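PDB 7A0Q: CrtC domain-containing protein from Fusarium vanettenii 77-13-4, which probably hydrates the isoflavonoid phytoalexin kievitone, as a secreted lyase built from two lipocalin-like domains. Local coordinates for residues F238-P241 and F242-T245. Residues are numbered along the deposited sequence; the frame is centred on the assembly and turned at random.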
loop_
_atom_site.group_PDB
_atom_site.type_symbol
_atom_site.label_atom_id
_atom_site.label_comp_id
_atom_site.label_asym_id
_atom_site.label_seq_id
_atom_site.Cartn_x
_atom_site.Cartn_y
_atom_site.Cartn_z
ATOM N N PHE A 238 -15.466 3.465 0.432
ATOM C CA PHE A 238 -16.119 3.015 -0.800
ATOM C C PHE A 238 -17.581 2.739 -0.495
ATOM O O PHE A 238 -17.968 2.563 0.659
ATOM C CB PHE A 238 -15.456 1.766 -1.411
ATOM C CG PHE A 238 -15.355 0.593 -0.460
ATOM C CD1 PHE A 238 -16.420 -0.285 -0.303
ATOM C CD2 PHE A 238 -14.186 0.362 0.264
ATOM C CE1 PHE A 238 -16.344 -1.366 0.561
ATOM C CE2 PHE A 238 -14.098 -0.723 1.144
ATOM C CZ PHE A 238 -15.175 -1.591 1.289
ATOM N N SER A 239 -18.387 2.682 -1.550
ATOM C CA SER A 239 -19.803 2.377 -1.395
ATOM C C SER A 239 -20.051 0.879 -1.470
ATOM O O SER A 239 -19.397 0.162 -2.237
ATOM C CB SER A 239 -20.621 3.079 -2.477
ATOM O OG SER A 239 -20.458 4.479 -2.406
ATOM N N ASP A 240 -21.014 0.414 -0.677
ATOM C CA ASP A 240 -21.479 -0.965 -0.738
ATOM C C ASP A 240 -22.874 -0.959 -1.348
ATOM O O ASP A 240 -23.858 -0.721 -0.632
ATOM C CB ASP A 240 -21.505 -1.592 0.663
ATOM C CG ASP A 240 -21.963 -3.037 0.648
ATOM O OD1 ASP A 240 -22.500 -3.503 -0.383
ATOM O OD2 ASP A 240 -21.787 -3.727 1.672
ATOM N N PRO A 241 -23.020 -1.224 -2.650
ATOM C CA PRO A 241 -24.358 -1.221 -3.263
ATOM C C PRO A 241 -25.142 -2.494 -3.014
ATOM O O PRO A 241 -26.327 -2.555 -3.368
ATOM C CB PRO A 241 -24.050 -1.057 -4.754
ATOM C CG PRO A 241 -22.737 -1.765 -4.915
ATOM C CD PRO A 241 -21.961 -1.495 -3.637
ATOM N N PHE A 242 -24.520 -3.508 -2.424
ATOM C CA PHE A 242 -25.224 -4.745 -2.123
ATOM C C PHE A 242 -25.993 -4.620 -0.814
ATOM O O PHE A 242 -27.174 -4.977 -0.742
ATOM C CB PHE A 242 -24.219 -5.901 -2.089
ATOM C CG PHE A 242 -23.309 -5.931 -3.297
ATOM C CD1 PHE A 242 -23.731 -6.505 -4.494
ATOM C CD2 PHE A 242 -22.053 -5.343 -3.249
ATOM C CE1 PHE A 242 -22.897 -6.516 -5.612
ATOM C CE2 PHE A 242 -21.222 -5.348 -4.364
ATOM C CZ PHE A 242 -21.652 -5.933 -5.544
ATOM N N ARG A 243 -25.347 -4.086 0.221
ATOM C CA ARG A 243 -26.020 -3.753 1.468
ATOM C C ARG A 243 -26.643 -2.369 1.455
ATOM O O ARG A 243 -27.396 -2.042 2.380
ATOM C CB ARG A 243 -25.037 -3.822 2.633
ATOM C CG ARG A 243 -24.556 -5.188 2.942
ATOM C CD ARG A 243 -23.515 -5.069 4.042
ATOM N NE ARG A 243 -23.094 -6.371 4.521
ATOM C CZ ARG A 243 -22.129 -6.545 5.417
ATOM N NH1 ARG A 243 -21.498 -5.488 5.926
ATOM N NH2 ARG A 243 -21.806 -7.769 5.798
ATOM N N ASN A 244 -26.337 -1.555 0.444
ATOM C CA ASN A 244 -26.759 -0.157 0.367
ATOM C C ASN A 244 -26.321 0.618 1.610
ATOM O O ASN A 244 -27.127 1.180 2.352
ATOM C CB ASN A 244 -28.271 -0.050 0.140
ATOM C CG ASN A 244 -28.671 -0.495 -1.248
ATOM O OD1 ASN A 244 -29.145 -1.615 -1.441
ATOM N ND2 ASN A 244 -28.468 0.376 -2.230
ATOM N N THR A 245 -25.004 0.631 1.823
ATOM C CA THR A 245 -24.370 1.385 2.895
ATOM C C THR A 245 -23.087 1.998 2.355
ATOM O O THR A 245 -22.616 1.644 1.272
ATOM C CB THR A 245 -24.033 0.499 4.113
ATOM O OG1 THR A 245 -23.211 -0.601 3.692
ATOM C CG2 THR A 245 -25.305 -0.037 4.790
HETATM O O HOH W 1 -20.463 -3.131 4.005
HETATM O O HOH W 2 -27.830 -0.930 -4.923
#
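Ser239 C comes within 3.8 Å of Thr245 O where strand 232-240 runs out, and Ser239 OG hydrogen-bonds to Glu246 OE1 on the returning strand of the barrel hairpin. Asp240 and Thr245 then form an antiparallel hydrogen-bonded pair: Asp240 N gives to Thr245 O at 2.8 Å, and Thr245 N returns to Asp240 O at 3.0 Å. Because Asn244 also faces Asp240, with positive phi, the hairpin closes through a G1 beta bulge. Asp240 holds CG anti to its N (chi1 -179°), which brings OD1 to two backbone N-H groups on one face of the carboxylate: Phe242 N at 2.9 Å, nearly along the C-O axis, and Arg243 N at 3.0 Å, from above the plane and much straighter (169°). OD2 meets the Arg243 methylenes, 3.2 Å from Arg243 CD, the two side chains crossing obliquely. Pro241 comes next, its CG over one face of the Phe242 ring, 4.2 Å from the centroid, while a water bridges Pro241 O and Asn244 ND2. One carboxylate oxygen of the buried Asp240 thus satisfies two turn amides, an Asx turn extended to an Asx motif; Arg243 NE, 4.1 Å from Asp240 OD2 and no salt bridge, probably favours its negative charge.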